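Nicotinate phosphoribosyltransferase (Vibrio cholerae, PDB 4HL7) probably catalyses the ATP-driven transfer of a phosphoribosyl group onto nicotinate, giving nicotinate ribonucleotide, an entry step to NAD. Local coordinates at residues I230-F235 / R292-C297; R14-L19 / L68-A73; Y22-M27 / T128-T133. All coordinates share one frame; numbering follows the deposited sequence.

Interaction 1: I230-F235 / R292-C297; sequences IAHEWF and RHDSGC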
loop_
_atom_site.group_PDB
_atom_site.type_symbol
_atom_site.label_atom_id
_atom_site.label_comp_id
_atom_site.label_asym_id
_atom_site.label_seq_id
_atom_site.Cartn_x
_atom_site.Cartn_y
_atom_site.Cartn_z
ATOM N N ILE A 230 -5.426 0.266 6.783
ATOM C CA ILE A 230 -5.887 -1.077 6.423
ATOM C C ILE A 230 -5.921 -1.128 4.917
ATOM O O ILE A 230 -6.480 -0.219 4.281
ATOM C CB ILE A 230 -7.301 -1.265 6.949
ATOM C CG1 ILE A 230 -7.316 -0.939 8.456
ATOM C CG2 ILE A 230 -7.801 -2.708 6.715
ATOM C CD1 ILE A 230 -8.742 -0.695 8.956
ATOM N N ALA A 231 -5.414 -2.192 4.322
ATOM C CA ALA A 231 -5.382 -2.262 2.846
ATOM C C ALA A 231 -6.700 -2.814 2.334
ATOM O O ALA A 231 -7.498 -3.398 3.107
ATOM C CB ALA A 231 -4.237 -3.147 2.382
ATOM N N HIS A 232 -6.980 -2.552 1.053
ATOM C CA HIS A 232 -8.226 -3.043 0.394
ATOM C C HIS A 232 -8.414 -4.556 0.533
ATOM O O HIS A 232 -9.519 -5.035 0.664
ATOM C CB HIS A 232 -8.201 -2.751 -1.105
ATOM C CG HIS A 232 -8.208 -1.289 -1.400
ATOM N ND1 HIS A 232 -7.104 -0.645 -1.787
ATOM C CD2 HIS A 232 -9.227 -0.328 -1.281
ATOM C CE1 HIS A 232 -7.392 0.698 -1.901
ATOM N NE2 HIS A 232 -8.692 0.872 -1.599
ATOM N N GLU A 233 -7.313 -5.306 0.545
ATOM C CA GLU A 233 -7.440 -6.791 0.600
ATOM C C GLU A 233 -8.165 -7.303 1.778
ATOM O O GLU A 233 -8.806 -8.315 1.671
ATOM C CB GLU A 233 -6.041 -7.503 0.514
ATOM C CG GLU A 233 -5.233 -7.367 1.732
ATOM C CD GLU A 233 -3.941 -8.216 1.682
ATOM O OE1 GLU A 233 -4.018 -9.495 1.739
ATOM O OE2 GLU A 233 -2.870 -7.572 1.683
ATOM N N TRP A 234 -8.148 -6.574 2.908
ATOM C CA TRP A 234 -8.920 -7.019 4.063
ATOM C C TRP A 234 -10.425 -6.970 3.723
ATOM O O TRP A 234 -11.208 -7.917 3.940
ATOM C CB TRP A 234 -8.580 -6.084 5.227
ATOM C CG TRP A 234 -9.368 -6.319 6.483
ATOM C CD1 TRP A 234 -10.308 -5.475 7.066
ATOM C CD2 TRP A 234 -9.275 -7.473 7.366
ATOM N NE1 TRP A 234 -10.766 -6.005 8.271
ATOM C CE2 TRP A 234 -10.190 -7.223 8.483
ATOM C CE3 TRP A 234 -8.526 -8.654 7.355
ATOM C CZ2 TRP A 234 -10.332 -8.114 9.531
ATOM C CZ3 TRP A 234 -8.694 -9.581 8.419
ATOM C CH2 TRP A 234 -9.547 -9.298 9.497
ATOM N N PHE A 235 -10.828 -5.884 3.069
ATOM C CA PHE A 235 -12.278 -5.756 2.692
ATOM C C PHE A 235 -12.654 -6.709 1.548
ATOM O O PHE A 235 -13.772 -7.298 1.508
ATOM C CB PHE A 235 -12.505 -4.306 2.282
ATOM C CG PHE A 235 -12.228 -3.354 3.417
ATOM C CD1 PHE A 235 -10.968 -2.821 3.603
ATOM C CD2 PHE A 235 -13.190 -3.103 4.365
ATOM C CE1 PHE A 235 -10.702 -2.015 4.716
ATOM C CE2 PHE A 235 -12.909 -2.308 5.492
ATOM C CZ PHE A 235 -11.666 -1.758 5.642
ATOM N N ARG A 292 -9.009 6.865 4.542
ATOM C CA ARG A 292 -7.935 7.106 3.555
ATOM C C ARG A 292 -8.552 7.339 2.184
ATOM O O ARG A 292 -9.446 6.583 1.762
ATOM C CB ARG A 292 -6.981 5.890 3.512
ATOM C CG ARG A 292 -5.806 6.066 2.518
ATOM C CD ARG A 292 -4.827 4.861 2.582
ATOM N NE ARG A 292 -5.103 4.054 1.404
ATOM C CZ ARG A 292 -5.365 2.746 1.370
ATOM N NH1 ARG A 292 -5.704 2.192 0.203
ATOM N NH2 ARG A 292 -5.230 1.971 2.444
ATOM N N HIS A 293 -8.023 8.330 1.467
ATOM C CA HIS A 293 -8.468 8.614 0.094
ATOM C C HIS A 293 -7.506 7.995 -0.876
ATOM O O HIS A 293 -6.303 8.240 -0.783
ATOM C CB HIS A 293 -8.451 10.120 -0.145
ATOM C CG HIS A 293 -8.747 10.496 -1.557
ATOM N ND1 HIS A 293 -7.779 10.854 -2.417
ATOM C CD2 HIS A 293 -9.920 10.419 -2.290
ATOM C CE1 HIS A 293 -8.300 11.047 -3.625
ATOM N NE2 HIS A 293 -9.613 10.770 -3.559
ATOM N N ASP A 294 -8.016 7.224 -1.841
ATOM C CA ASP A 294 -7.114 6.580 -2.816
ATOM C C ASP A 294 -7.573 6.623 -4.272
ATOM O O ASP A 294 -6.888 6.111 -5.128
ATOM C CB ASP A 294 -6.903 5.117 -2.433
ATOM C CG ASP A 294 -5.593 4.510 -3.052
ATOM O OD1 ASP A 294 -5.665 3.372 -3.612
ATOM O OD2 ASP A 294 -4.504 5.161 -3.009
ATOM N N SER A 295 -8.744 7.173 -4.567
ATOM C CA SER A 295 -9.154 7.280 -5.980
ATOM C C SER A 295 -10.179 8.388 -6.133
ATOM O O SER A 295 -10.891 8.725 -5.170
ATOM C CB SER A 295 -9.758 5.971 -6.474
ATOM O OG SER A 295 -10.906 5.664 -5.734
ATOM N N GLY A 296 -10.265 8.958 -7.321
ATOM C CA GLY A 296 -11.307 9.990 -7.568
ATOM C C GLY A 296 -10.892 11.297 -6.926
ATOM O O GLY A 296 -9.727 11.464 -6.502
ATOM N N CYS A 297 -11.754 12.289 -7.039
ATOM C CA CYS A 297 -11.381 13.654 -6.658
ATOM C C CYS A 297 -11.256 13.742 -5.133
ATOM O O CYS A 297 -12.198 13.373 -4.407
ATOM C CB CYS A 297 -12.472 14.615 -7.105
ATOM S SG CYS A 297 -12.250 16.320 -6.485
HETATM O O HOH W 1 -4.829 -0.911 -0.126
#

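Interaction 2: R14-L19 / L68-A73; sequences RSLLDL and LRFSDA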
loop_
_atom_site.group_PDB
_atom_site.type_symbol
_atom_site.label_atom_id
_atom_site.label_comp_id
_atom_site.label_asym_id
_atom_site.label_seq_id
_atom_site.Cartn_x
_atom_site.Cartn_y
_atom_site.Cartn_z
ATOM N N ARG A 14 15.966 -5.665 3.749
ATOM C CA ARG A 14 16.892 -5.408 4.857
ATOM C C ARG A 14 16.622 -6.308 6.069
ATOM O O ARG A 14 17.506 -6.545 6.855
ATOM C CB ARG A 14 16.777 -3.959 5.220
ATOM C CG ARG A 14 17.197 -3.129 4.013
ATOM C CD ARG A 14 18.133 -2.108 4.405
ATOM N NE ARG A 14 18.760 -1.476 3.243
ATOM C CZ ARG A 14 19.502 -0.401 3.361
ATOM N NH1 ARG A 14 19.688 0.126 4.574
ATOM N NH2 ARG A 14 20.054 0.151 2.287
ATOM N N SER A 15 15.382 -6.752 6.207
ATOM C CA SER A 15 14.911 -7.597 7.345
ATOM C C SER A 15 13.459 -7.916 7.065
ATOM O O SER A 15 12.878 -7.374 6.113
ATOM C CB SER A 15 15.025 -6.871 8.693
ATOM O OG SER A 15 13.974 -5.912 8.906
ATOM N N LEU A 16 12.833 -8.763 7.890
ATOM C CA LEU A 16 11.400 -9.042 7.666
ATOM C C LEU A 16 10.532 -7.924 8.237
ATOM O O LEU A 16 9.285 -8.017 8.222
ATOM C CB LEU A 16 10.994 -10.410 8.273
ATOM C CG LEU A 16 11.357 -11.695 7.488
ATOM C CD1 LEU A 16 10.789 -12.923 8.190
ATOM C CD2 LEU A 16 10.903 -11.654 6.019
ATOM N N LEU A 17 11.169 -6.861 8.756
ATOM C CA LEU A 17 10.429 -5.619 9.093
ATOM C C LEU A 17 10.471 -4.573 7.940
ATOM O O LEU A 17 9.762 -3.527 7.982
ATOM C CB LEU A 17 11.034 -4.971 10.382
ATOM C CG LEU A 17 10.823 -5.785 11.680
ATOM C CD1 LEU A 17 11.384 -4.975 12.847
ATOM C CD2 LEU A 17 9.326 -6.070 11.874
ATOM N N ASP A 18 11.291 -4.870 6.918
ATOM C CA ASP A 18 11.426 -4.002 5.744
ATOM C C ASP A 18 10.255 -4.174 4.796
ATOM O O ASP A 18 10.415 -4.736 3.676
ATOM C CB ASP A 18 12.738 -4.340 5.025
ATOM C CG ASP A 18 13.091 -3.354 3.922
ATOM O OD1 ASP A 18 12.462 -2.282 3.806
ATOM O OD2 ASP A 18 13.970 -3.687 3.120
ATOM N N LEU A 19 9.087 -3.715 5.239
ATOM C CA LEU A 19 7.831 -3.880 4.551
ATOM C C LEU A 19 6.831 -2.913 5.148
ATOM O O LEU A 19 7.140 -2.294 6.208
ATOM C CB LEU A 19 7.303 -5.351 4.649
ATOM C CG LEU A 19 7.499 -6.153 5.955
ATOM C CD1 LEU A 19 6.670 -5.596 7.101
ATOM C CD2 LEU A 19 7.088 -7.614 5.666
ATOM N N LEU A 68 15.013 -15.838 5.285
ATOM C CA LEU A 68 14.844 -14.764 6.270
ATOM C C LEU A 68 14.098 -15.226 7.476
ATOM O O LEU A 68 13.216 -16.099 7.387
ATOM C CB LEU A 68 14.088 -13.574 5.662
ATOM C CG LEU A 68 14.829 -12.894 4.530
ATOM C CD1 LEU A 68 14.032 -11.615 4.232
ATOM C CD2 LEU A 68 16.285 -12.573 4.895
ATOM N N ARG A 69 14.411 -14.625 8.624
ATOM C CA ARG A 69 13.700 -15.003 9.867
ATOM C C ARG A 69 13.399 -13.749 10.657
ATOM O O ARG A 69 14.126 -12.772 10.518
ATOM C CB ARG A 69 14.597 -15.932 10.702
ATOM C CG ARG A 69 15.015 -17.217 9.970
ATOM C CD ARG A 69 13.835 -18.188 9.978
ATOM N NE ARG A 69 14.142 -19.536 9.476
ATOM C CZ ARG A 69 14.189 -19.875 8.178
ATOM N NH1 ARG A 69 13.982 -18.973 7.215
ATOM N NH2 ARG A 69 14.447 -21.122 7.839
ATOM N N PHE A 70 12.400 -13.779 11.543
ATOM C CA PHE A 70 12.314 -12.683 12.529
ATOM C C PHE A 70 13.332 -12.931 13.628
ATOM O O PHE A 70 13.305 -14.018 14.228
ATOM C CB PHE A 70 10.906 -12.609 13.133
ATOM C CG PHE A 70 9.867 -12.035 12.195
ATOM C CD1 PHE A 70 9.718 -10.654 12.038
ATOM C CD2 PHE A 70 9.051 -12.874 11.443
ATOM C CE1 PHE A 70 8.749 -10.147 11.160
ATOM C CE2 PHE A 70 8.084 -12.370 10.568
ATOM C CZ PHE A 70 7.916 -10.997 10.428
ATOM N N SER A 71 14.138 -11.923 13.970
ATOM C CA SER A 71 15.160 -12.049 15.034
ATOM C C SER A 71 14.514 -11.689 16.360
ATOM O O SER A 71 13.422 -11.115 16.402
ATOM C CB SER A 71 16.344 -11.135 14.780
ATOM O OG SER A 71 15.999 -9.779 15.028
ATOM N N ASP A 72 15.162 -12.018 17.472
ATOM C CA ASP A 72 14.568 -11.624 18.758
ATOM C C ASP A 72 14.480 -10.118 18.861
ATOM O O ASP A 72 13.492 -9.594 19.392
ATOM C CB ASP A 72 15.323 -12.245 19.951
ATOM C CG ASP A 72 15.285 -13.734 19.911
ATOM O OD1 ASP A 72 16.372 -14.336 19.775
ATOM O OD2 ASP A 72 14.156 -14.307 19.943
ATOM N N ALA A 73 15.457 -9.432 18.273
ATOM C CA ALA A 73 15.451 -8.004 18.217
ATOM C C ALA A 73 14.302 -7.427 17.396
ATOM O O ALA A 73 13.801 -6.351 17.738
ATOM C CB ALA A 73 16.776 -7.462 17.701
HETATM O O HOH W 2 14.287 -9.984 10.041
#

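Interaction 3: Y22-M27 / T128-T133; sequences YKINMM and TILYET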
loop_
_atom_site.group_PDB
_atom_site.type_symbol
_atom_site.label_atom_id
_atom_site.label_comp_id
_atom_site.label_asym_id
_atom_site.label_seq_id
_atom_site.Cartn_x
_atom_site.Cartn_y
_atom_site.Cartn_z
ATOM N N TYR A 22 1.362 -2.251 7.889
ATOM C CA TYR A 22 -0.018 -2.790 7.900
ATOM C C TYR A 22 -0.072 -4.278 7.451
ATOM O O TYR A 22 -1.064 -4.920 7.684
ATOM C CB TYR A 22 -0.963 -1.962 6.997
ATOM C CG TYR A 22 -0.892 -2.362 5.491
ATOM C CD1 TYR A 22 -0.124 -1.639 4.591
ATOM C CD2 TYR A 22 -1.588 -3.492 4.994
ATOM C CE1 TYR A 22 -0.048 -1.983 3.241
ATOM C CE2 TYR A 22 -1.500 -3.862 3.647
ATOM C CZ TYR A 22 -0.721 -3.107 2.770
ATOM O OH TYR A 22 -0.632 -3.463 1.432
ATOM N N LYS A 23 0.992 -4.792 6.796
ATOM C CA LYS A 23 1.020 -6.182 6.385
ATOM C C LYS A 23 1.184 -7.081 7.582
ATOM O O LYS A 23 0.464 -8.101 7.711
ATOM C CB LYS A 23 2.139 -6.429 5.324
ATOM C CG LYS A 23 1.849 -5.648 4.055
ATOM C CD LYS A 23 1.523 -6.506 2.838
ATOM C CE LYS A 23 0.114 -7.023 2.854
ATOM N NZ LYS A 23 -0.166 -7.791 1.595
ATOM N N ILE A 24 2.084 -6.715 8.479
ATOM C CA ILE A 24 2.232 -7.450 9.742
ATOM C C ILE A 24 0.992 -7.273 10.608
ATOM O O ILE A 24 0.503 -8.225 11.270
ATOM C CB ILE A 24 3.528 -7.018 10.508
ATOM C CG1 ILE A 24 4.746 -7.699 9.828
ATOM C CG2 ILE A 24 3.485 -7.465 11.997
ATOM C CD1 ILE A 24 6.100 -7.375 10.498
ATOM N N ASN A 25 0.481 -6.044 10.646
ATOM C CA ASN A 25 -0.682 -5.828 11.450
ATOM C C ASN A 25 -1.879 -6.667 10.971
ATOM O O ASN A 25 -2.529 -7.354 11.787
ATOM C CB ASN A 25 -1.000 -4.334 11.502
ATOM C CG ASN A 25 0.126 -3.530 12.090
ATOM O OD1 ASN A 25 1.092 -4.081 12.698
ATOM N ND2 ASN A 25 0.055 -2.188 11.884
HETATM N N MSE A 26 -2.146 -6.666 9.656
HETATM C CA MSE A 26 -3.215 -7.446 9.100
HETATM C C MSE A 26 -2.893 -8.919 9.279
HETATM O O MSE A 26 -3.793 -9.716 9.515
HETATM C CB MSE A 26 -3.371 -7.072 7.621
HETATM C CG MSE A 26 -4.650 -7.557 7.055
HETATM SE SE MSE A 26 -4.739 -6.592 5.309
HETATM C CE MSE A 26 -4.307 -5.021 5.381
HETATM N N MSE A 27 -1.617 -9.293 9.259
HETATM C CA MSE A 27 -1.305 -10.715 9.538
HETATM C C MSE A 27 -1.784 -11.139 10.913
HETATM O O MSE A 27 -2.239 -12.284 11.118
HETATM C CB MSE A 27 0.220 -10.900 9.422
HETATM C CG MSE A 27 0.567 -12.405 9.541
HETATM SE SE MSE A 27 2.542 -12.488 9.408
HETATM C CE MSE A 27 2.948 -14.384 9.685
ATOM N N THR A 128 1.131 -15.855 3.479
ATOM C CA THR A 128 1.481 -15.199 2.179
ATOM C C THR A 128 1.310 -13.683 2.221
ATOM O O THR A 128 1.777 -12.999 1.297
ATOM C CB THR A 128 0.732 -15.772 0.970
ATOM O OG1 THR A 128 -0.681 -15.588 1.101
ATOM C CG2 THR A 128 1.074 -17.289 0.734
ATOM N N ILE A 129 0.613 -13.183 3.246
ATOM C CA ILE A 129 0.289 -11.742 3.257
ATOM C C ILE A 129 1.556 -10.852 3.261
ATOM O O ILE A 129 1.557 -9.768 2.700
ATOM C CB ILE A 129 -0.696 -11.340 4.385
ATOM C CG1 ILE A 129 -1.035 -9.827 4.253
ATOM C CG2 ILE A 129 -0.104 -11.597 5.739
ATOM C CD1 ILE A 129 -2.307 -9.426 4.890
ATOM N N LEU A 130 2.642 -11.322 3.877
ATOM C CA LEU A 130 3.844 -10.507 3.899
ATOM C C LEU A 130 4.600 -10.381 2.566
ATOM O O LEU A 130 5.468 -9.512 2.460
ATOM C CB LEU A 130 4.812 -10.950 5.005
ATOM C CG LEU A 130 4.265 -10.965 6.438
ATOM C CD1 LEU A 130 5.399 -11.302 7.397
ATOM C CD2 LEU A 130 3.567 -9.651 6.795
ATOM N N TYR A 131 4.313 -11.244 1.593
ATOM C CA TYR A 131 5.076 -11.221 0.324
ATOM C C TYR A 131 4.953 -9.898 -0.394
ATOM O O TYR A 131 5.911 -9.423 -0.938
ATOM C CB TYR A 131 4.626 -12.306 -0.699
ATOM C CG TYR A 131 5.272 -13.681 -0.505
ATOM C CD1 TYR A 131 4.522 -14.774 -0.106
ATOM C CD2 TYR A 131 6.619 -13.847 -0.723
ATOM C CE1 TYR A 131 5.101 -16.023 0.072
ATOM C CE2 TYR A 131 7.223 -15.089 -0.556
ATOM C CZ TYR A 131 6.472 -16.165 -0.177
ATOM O OH TYR A 131 7.073 -17.411 -0.042
ATOM N N GLU A 132 3.726 -9.369 -0.456
ATOM C CA GLU A 132 3.409 -8.277 -1.388
ATOM C C GLU A 132 4.478 -7.211 -1.523
ATOM O O GLU A 132 4.955 -6.967 -2.660
ATOM C CB GLU A 132 2.051 -7.607 -0.981
ATOM C CG GLU A 132 1.725 -6.360 -1.782
ATOM C CD GLU A 132 0.366 -5.784 -1.421
ATOM O OE1 GLU A 132 -0.419 -6.499 -0.786
ATOM O OE2 GLU A 132 0.087 -4.640 -1.861
ATOM N N THR A 133 4.830 -6.520 -0.433
ATOM C CA THR A 133 5.762 -5.375 -0.581
ATOM C C THR A 133 7.177 -5.863 -0.760
ATOM O O THR A 133 7.998 -5.119 -1.256
ATOM C CB THR A 133 5.686 -4.264 0.519
ATOM O OG1 THR A 133 6.262 -4.689 1.746
ATOM C CG2 THR A 133 4.219 -3.767 0.683
HETATM O O HOH W 3 -2.422 -5.260 0.514
#

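Interaction 1: I230-F235 / R292-C297
Arg-292 reaches out to Ile-230 and His-232, joining the C-terminal end of a strand of the parallel TIM-barrel-like sheet to the segment that leads into helix 232-241. From CB the chain runs straight through CG, anti to the backbone N (chi1 -179°), to CD, its aliphatic part beside Ile-265 and Pro-267 of the neighbouring strand, and bends at the CG-CD bond. NE is hydrogen-bonded elsewhere in the structure, and the flat guanidinium beyond it turns its edge to segment 230-235. On one branch, NH2 donates to Ile-230 O at 3.1 Å, a weak bond because the N-H is poorly aimed (121°); Thr-229 OG1 is its stronger partner. On the other, NH1 meets CE1 of His-232 at 3.1 Å, the imidazole plane perpendicular to the guanidinium, and gives a hydrogen bond to a water at 3.2 Å. That water accepts from His-232 N as well. Asp-294 OD1 makes a long salt bridge to Arg-292 NH1 (4.0 Å), and OD2 is bonded to Ser-324 OG. His-232 is the predicted phosphohistidine, unmodified here, and a sulfate about 6 Å from the Asp-294 side chain is consistent with an anion-binding pocket. The NE2 of His-232 is bonded to Asp-269 OD1, and its CE1 lies 3.6 Å from Asp-294 OD1, the carboxylate oxygen coming at the rim of the imidazole, close to level with the ring.

Interaction 2: R14-L19 / L68-A73
Leu-16 lies over one face of the Phe-70 ring and, with its other branch, against Leu-68. The conformation explains how one residue serves both neighbours. Its CG is placed beside the backbone N (chi1 -78°), and the near-straight second torsion (chi2 -176°) carries CD1 directly onward from CA, leaving CD2 to branch aside. CB sits above the ring, 3.9 Å from the Phe-70 centroid and 18° off the normal, a CH-pi contact; CD1 lies over the same face, 3.6 Å from Phe-70 CE2. CD2 turns instead to Leu-68, meeting its CD1 at 3.6 Å. Leu-17 adopts the same pair of torsions but leaves the backbone in another direction, so its CD2 arrives at the ring edge, 4.2 Å from Phe-70 CE1. The phenyl group is thus met on a face and an edge by consecutive leucines.

These leucines are the central residues of a type I turn from Ser-15 to Asp-18. Within it Ser-15 OG accepts from Leu-17 N at 3.0 Å, an ST turn, and also pairs with His-217. Asp-18 receives Arg-14 N on OD2 and binds Arg-189 through OD1, anchoring the loop on its way into helix 21-33. Across the contact a single water accepts from Leu-16 N (2.9 Å) and donates to Arg-69 O (2.8 Å). With no direct hydrogen bond between the segments, the loop ahead of helix 72-81 is held by hydrocarbon fit, and the water supplies the polar link between the two backbones.

Interaction 3: Y22-M27 / T128-T133
Lys-23 points its ammonium group at two acceptors of segment 128-133. NZ donates to Ile-129 O at 2.8 Å, in the carbonyl plane and on a lone pair, and to Glu-132 OE1 at 2.7 Å, where it comes from above the carboxylate plane (36° out of it) in a salt bridge. Glu-233, beyond both segments, supplies a third acceptor through OE2. Three acceptors thus grip NZ and fix its position. To get there the chain bends at chi2 (-113°) and again at chi3, and the detour is tight: CE lies 3.3 Å from Ile-129 CG1.

Glu-132 is equally well supplied. Its OE1 also accepts from a water at 2.7 Å, and that water accepts in turn from Tyr-22 OH, also at 2.7 Å. Arg-187 then bonds both Glu-132 OE2 and the Tyr-22 hydroxyl, so the phenol and the carboxylate are linked through shared partners, their planes steeply turned.

The network joins helix 21-33 to the segment 128-133 that leads into helix 131-147, within the N-terminal domain of the NAPRTase family. Beside it the interface is apolar. Ile-129 sends its two ends different ways, CD1 to Met-26 CG at 3.7 Å and CG2 to Met-27 CB at 3.8 Å. Both methionines are selenomethionine in this crystal. The selenium of Met-27 rests 3.7 Å from Leu-130 CD1, while the other methyl of that leucine, CD2, lies against the helix backbone at Lys-23 and against CG1 of Ile-24.

In the fold
Interactions 1 and 3 lie near the middle of the chain, their centres about 9 and 10 Å from its own, whereas interaction 2 sits about 19 Å out, buried with an exposed margin. The two central contacts meet: the salt bridge from Glu-233 to Lys-23 runs from the barrel-like domain to the N-terminal one, and Ala-231 packs on Tyr-22 and Met-26. Interaction 2 joins interaction 3 largely through hydrocarbon, with Ile-24 touched by Leu-17, Leu-19 and Phe-70. Helix 21-33 and the loop leading into it serve both. Interaction 3 sets a salt bridge beside apolar packing, interaction 1 has a weak bond across and a long salt bridge within 292-297, and interaction 2 is hydrocarbon with a bridging water.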